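Local coordinates for DUF1896 domain-containing protein (Porphyromonas gingivalis, PDB 2APL) that is of unknown function but folds as an all-helical chain belonging to the DUF1896 family, at residues His11-Leu16 and Pro32-Arg37; Ser38-Thr43 and Ser63-Gln68. One frame throughout, in Å; residues are numbered along the deposited sequence.

Contacts 1 and 2 lie side by side in the N-terminal part of this all-helical chain, with centres about 8 Å apart and on the same side of the chain's centre. They follow in series: contact 1 pairs helix 3-23 with helix 31-51, and contact 2 pairs the next turns of helix 31-51 with the end of helix 55-67. Helix 31-51 is therefore the shared element. The two contacts also touch directly, since Arg37 NH1 makes probable hydrogen bonds of 2.9 Å to both Leu66 O and Gln68 O. Three consecutive helices are thereby packed into one bundle, and all four segments belong to the DUF1896 domain.

Contact 1. Residues His11-Leu16 and Pro32-Arg37; sequences HFRLKL and PFITAR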
# COMPACT_ATOMS: atom_id res chain seq x y z
N HIS A 11 -18.38 2.92 -7.24
CA HIS A 11 -17.94 1.61 -6.77
C HIS A 11 -16.39 1.57 -6.78
O HIS A 11 -15.77 1.20 -5.79
CB HIS A 11 -18.56 0.53 -7.69
CG HIS A 11 -18.00 -0.84 -7.45
ND1 HIS A 11 -18.14 -1.50 -6.24
CD2 HIS A 11 -17.28 -1.66 -8.24
CE1 HIS A 11 -17.57 -2.69 -6.33
NE2 HIS A 11 -17.03 -2.81 -7.52
N PHE A 12 -15.78 1.99 -7.89
CA PHE A 12 -14.32 1.95 -7.98
C PHE A 12 -13.71 2.94 -6.99
O PHE A 12 -12.72 2.62 -6.36
CB PHE A 12 -13.83 2.27 -9.41
CG PHE A 12 -14.25 1.23 -10.42
CD1 PHE A 12 -14.00 -0.14 -10.18
CD2 PHE A 12 -14.90 1.62 -11.62
CE1 PHE A 12 -14.41 -1.11 -11.12
CE2 PHE A 12 -15.34 0.65 -12.55
CZ PHE A 12 -15.10 -0.70 -12.31
N ARG A 13 -14.26 4.15 -6.90
CA ARG A 13 -13.79 5.11 -5.90
C ARG A 13 -13.82 4.58 -4.45
O ARG A 13 -12.83 4.67 -3.75
CB ARG A 13 -14.51 6.46 -5.98
CG ARG A 13 -13.90 7.48 -4.96
CD ARG A 13 -14.42 8.93 -5.15
NE ARG A 13 -13.61 9.78 -4.29
CZ ARG A 13 -12.84 10.77 -4.74
NH1 ARG A 13 -12.85 11.07 -6.04
NH2 ARG A 13 -12.11 11.48 -3.89
N LEU A 14 -14.94 4.00 -4.02
CA LEU A 14 -15.05 3.40 -2.71
C LEU A 14 -14.00 2.29 -2.48
O LEU A 14 -13.35 2.27 -1.45
CB LEU A 14 -16.47 2.89 -2.42
CG LEU A 14 -16.69 2.49 -0.96
CD1 LEU A 14 -16.32 3.61 0.02
CD2 LEU A 14 -18.12 1.98 -0.73
N LYS A 15 -13.84 1.38 -3.45
CA LYS A 15 -12.86 0.31 -3.32
C LYS A 15 -11.44 0.87 -3.12
O LYS A 15 -10.64 0.30 -2.36
CB LYS A 15 -12.85 -0.56 -4.58
CG LYS A 15 -14.09 -1.48 -4.74
CD LYS A 15 -13.97 -2.33 -6.04
CE LYS A 15 -12.89 -3.38 -5.93
NZ LYS A 15 -12.92 -4.17 -7.17
N LEU A 16 -11.12 1.96 -3.84
CA LEU A 16 -9.75 2.50 -3.82
C LEU A 16 -9.59 3.27 -2.52
O LEU A 16 -8.54 3.17 -1.85
CB LEU A 16 -9.52 3.49 -4.99
CG LEU A 16 -8.14 4.19 -5.06
CD1 LEU A 16 -6.94 3.18 -5.02
CD2 LEU A 16 -8.05 5.05 -6.34
N PRO A 32 -6.48 14.25 -5.62
CA PRO A 32 -6.06 14.14 -7.01
C PRO A 32 -5.78 12.71 -7.46
O PRO A 32 -6.18 12.35 -8.54
CB PRO A 32 -4.77 14.99 -7.07
CG PRO A 32 -4.96 16.00 -5.96
CD PRO A 32 -5.66 15.23 -4.88
N PHE A 33 -5.14 11.87 -6.64
CA PHE A 33 -4.82 10.56 -7.11
C PHE A 33 -6.10 9.71 -7.19
O PHE A 33 -6.33 9.01 -8.16
CB PHE A 33 -3.85 9.87 -6.17
CG PHE A 33 -3.61 8.42 -6.52
CD1 PHE A 33 -2.92 8.10 -7.72
CD2 PHE A 33 -4.07 7.38 -5.66
CE1 PHE A 33 -2.69 6.77 -8.06
CE2 PHE A 33 -3.85 6.03 -5.99
CZ PHE A 33 -3.14 5.72 -7.18
N ILE A 34 -6.87 9.74 -6.10
CA ILE A 34 -8.12 8.96 -6.03
C ILE A 34 -9.07 9.26 -7.17
O ILE A 34 -9.57 8.34 -7.87
CB ILE A 34 -8.78 9.14 -4.64
CG1 ILE A 34 -7.93 8.43 -3.57
CG2 ILE A 34 -10.24 8.58 -4.60
CD1 ILE A 34 -8.12 9.01 -2.12
N THR A 35 -9.26 10.56 -7.44
CA THR A 35 -10.10 10.99 -8.60
C THR A 35 -9.53 10.43 -9.91
O THR A 35 -10.24 9.79 -10.72
CB THR A 35 -10.15 12.52 -8.65
OG1 THR A 35 -10.66 12.99 -7.39
CG2 THR A 35 -11.04 13.03 -9.80
N ALA A 36 -8.24 10.66 -10.11
CA ALA A 36 -7.62 10.28 -11.37
C ALA A 36 -7.59 8.77 -11.57
O ALA A 36 -7.89 8.28 -12.65
CB ALA A 36 -6.29 10.85 -11.46
N ARG A 37 -7.23 8.02 -10.53
CA ARG A 37 -7.20 6.58 -10.62
C ARG A 37 -8.62 5.93 -10.75
O ARG A 37 -8.83 5.00 -11.55
CB ARG A 37 -6.42 6.00 -9.42
CG ARG A 37 -6.27 4.48 -9.43
CD ARG A 37 -5.54 4.03 -10.70
NE ARG A 37 -4.14 4.42 -10.79
CZ ARG A 37 -3.13 3.71 -10.30
NH1 ARG A 37 -3.35 2.61 -9.58
NH2 ARG A 37 -1.89 4.13 -10.51
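Residues 11-16 and 32-37 are helical segments running in roughly opposite directions, their axes 9.7 Å apart at closest approach and 138° between them, with Arg13 and Ile34 nearest by CA. Arg13 reaches across with an extended chain, its CG anti to the backbone N (chi1 -176°), and lays its guanidinium over the Ile34 side chain. The methyl Ile34 CG2 sits over the centre of one guanidinium face, 3.4 Å from Arg13 CZ. At the edge of the same group, Arg13 NH1 donates a nearly straight hydrogen bond to Thr35 OG1 (3.2 Å, 164°), with the acceptor close to the guanidinium plane. Arg13 NH2 also binds Asn31 OD1, Arg13 NE forms a salt bridge with Glu17, and Thr35 OG1 is also bonded to Asn31 O. Contacts at the edge and over a face together limit how the guanidinium can turn.

One turn further along, Leu16 supplies the apolar half. Its CD2 methyl packs against the aliphatic start of Arg37, 3.6 Å from Arg37 CG, and lies 3.9 Å from Ile34 CA. The other methyl, Leu16 CD1, approaches the Phe33 ring obliquely, 4.3 Å from Phe33 CE2. Arg37 bends at chi2 and chi3, which brings the face of its guanidinium against the CZ edge of the Phe33 ring, with Phe33 CZ 3.7 Å above the guanidinium plane. This is the packing of a helical hairpin whose two arms, helix 3-23 and helix 31-51, are splayed well away from antiparallel, with a buried leucine-isoleucine patch bordered by the Arg13-Thr35 hydrogen bond.

Contact 2. Residues Ser38-Thr43 and Ser63-Gln68; sequences SDEALT and SEVLYQ
This is a close van der Waals helix-helix contact, largely buried and without hydrogen bonds between the two segments, where the middle of helix 31-51 passes the C-terminal end of helix 55-67. The short axes approach to 8.3 Å at 157°, close to antiparallel, and the backbones come nearest at Ala41 and Leu66, whose CA atoms are 5.3 Å apart. The small alanine side chain makes that approach possible: Ala41 CB meets the methyl Leu66 CD1 at 3.5 Å. A chi1 of -160° swings Leu66 CG away from its own backbone N, and CD1 is carried toward the facing helix, where it also lies 4.1 Å from Ser38 CA, one turn before Ala41.

Val65 covers the adjoining strip. Its CG1 methyl rests against the backbone between Glu40 and Ala41, 3.9 Å from Glu40 O and 4.0 Å from Ala41 N, and comes within 4.2 Å of Glu40 CB. Ser38 OG is bonded back to Ile34 O within its own helix.

Helix 3-23 packs beside both partners: Arg13 and Leu16 touch Ser38, Phe12 packs on Ala41 and Ala62, and Lys15 reaches Leu66 and Tyr67. The contact thus forms one side of a three-helix arrangement.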
# COMPACT_ATOMS: atom_id res chain seq x y z
N SER A 38 -9.59 6.45 -10.02
CA SER A 38 -10.97 6.00 -10.18
C SER A 38 -11.52 6.23 -11.62
O SER A 38 -12.22 5.37 -12.16
CB SER A 38 -11.86 6.65 -9.12
OG SER A 38 -11.37 6.27 -7.82
N ASP A 39 -11.25 7.42 -12.19
CA ASP A 39 -11.54 7.75 -13.58
C ASP A 39 -10.88 6.76 -14.56
O ASP A 39 -11.55 6.30 -15.50
CB ASP A 39 -11.01 9.17 -13.93
CG ASP A 39 -11.93 10.29 -13.44
OD1 ASP A 39 -12.98 9.98 -12.84
OD2 ASP A 39 -11.61 11.51 -13.68
N GLU A 40 -9.59 6.44 -14.35
CA GLU A 40 -8.94 5.43 -15.17
C GLU A 40 -9.60 4.05 -15.13
O GLU A 40 -9.66 3.36 -16.18
CB GLU A 40 -7.45 5.21 -14.79
CG GLU A 40 -6.58 6.38 -14.92
CD GLU A 40 -5.17 6.11 -14.40
OE1 GLU A 40 -4.62 4.95 -14.52
OE2 GLU A 40 -4.61 7.11 -13.89
N ALA A 41 -9.96 3.59 -13.92
CA ALA A 41 -10.64 2.30 -13.77
C ALA A 41 -12.00 2.29 -14.51
O ALA A 41 -12.33 1.34 -15.22
CB ALA A 41 -10.86 1.96 -12.27
N LEU A 42 -12.76 3.36 -14.34
CA LEU A 42 -13.98 3.53 -15.12
C LEU A 42 -13.82 3.44 -16.64
O LEU A 42 -14.58 2.73 -17.29
CB LEU A 42 -14.74 4.79 -14.73
CG LEU A 42 -16.03 4.95 -15.54
CD1 LEU A 42 -17.16 4.06 -15.01
CD2 LEU A 42 -16.41 6.43 -15.56
N THR A 43 -12.85 4.14 -17.21
CA THR A 43 -12.53 4.03 -18.62
C THR A 43 -12.22 2.59 -19.03
O THR A 43 -12.65 2.16 -20.12
CB THR A 43 -11.31 4.96 -18.99
OG1 THR A 43 -11.68 6.31 -18.66
CG2 THR A 43 -10.89 4.87 -20.46
N SER A 63 -10.59 -3.31 -11.82
CA SER A 63 -10.00 -3.43 -10.50
C SER A 63 -8.49 -3.63 -10.56
O SER A 63 -7.78 -3.05 -9.73
CB SER A 63 -10.68 -4.53 -9.71
OG SER A 63 -12.03 -4.10 -9.51
N GLU A 64 -7.99 -4.38 -11.57
CA GLU A 64 -6.52 -4.55 -11.74
C GLU A 64 -5.89 -3.19 -12.05
O GLU A 64 -4.81 -2.87 -11.52
CB GLU A 64 -6.19 -5.55 -12.87
CG GLU A 64 -6.97 -6.85 -12.76
CD GLU A 64 -6.15 -8.04 -12.32
OE1 GLU A 64 -5.40 -7.90 -11.31
OE2 GLU A 64 -6.25 -9.12 -12.99
N VAL A 65 -6.60 -2.38 -12.87
CA VAL A 65 -6.23 -0.99 -13.18
C VAL A 65 -6.21 -0.10 -11.91
O VAL A 65 -5.25 0.65 -11.62
CB VAL A 65 -7.17 -0.39 -14.30
CG1 VAL A 65 -6.89 1.10 -14.54
CG2 VAL A 65 -6.87 -1.14 -15.68
N LEU A 66 -7.29 -0.23 -11.17
CA LEU A 66 -7.43 0.52 -9.92
C LEU A 66 -6.21 0.35 -8.98
O LEU A 66 -5.69 1.31 -8.42
CB LEU A 66 -8.72 0.06 -9.23
CG LEU A 66 -9.32 0.97 -8.18
CD1 LEU A 66 -9.87 2.23 -8.92
CD2 LEU A 66 -10.43 0.21 -7.41
N TYR A 67 -5.76 -0.90 -8.84
CA TYR A 67 -4.75 -1.31 -7.87
C TYR A 67 -3.33 -1.38 -8.39
O TYR A 67 -2.38 -1.63 -7.61
CB TYR A 67 -5.13 -2.68 -7.28
CG TYR A 67 -6.43 -2.69 -6.46
CD1 TYR A 67 -6.72 -1.68 -5.54
CD2 TYR A 67 -7.36 -3.72 -6.62
CE1 TYR A 67 -7.93 -1.69 -4.79
CE2 TYR A 67 -8.57 -3.73 -5.88
CZ TYR A 67 -8.81 -2.74 -4.95
OH TYR A 67 -9.98 -2.78 -4.21
N GLN A 68 -3.18 -1.16 -9.69
CA GLN A 68 -1.90 -1.19 -10.37
C GLN A 68 -0.81 -0.36 -9.65
O GLN A 68 -1.02 0.81 -9.38
CB GLN A 68 -2.13 -0.65 -11.79
CG GLN A 68 -0.99 0.11 -12.34
CD GLN A 68 0.00 -0.84 -12.78
OE1 GLN A 68 -0.38 -1.89 -13.32
NE2 GLN A 68 1.30 -0.55 -12.53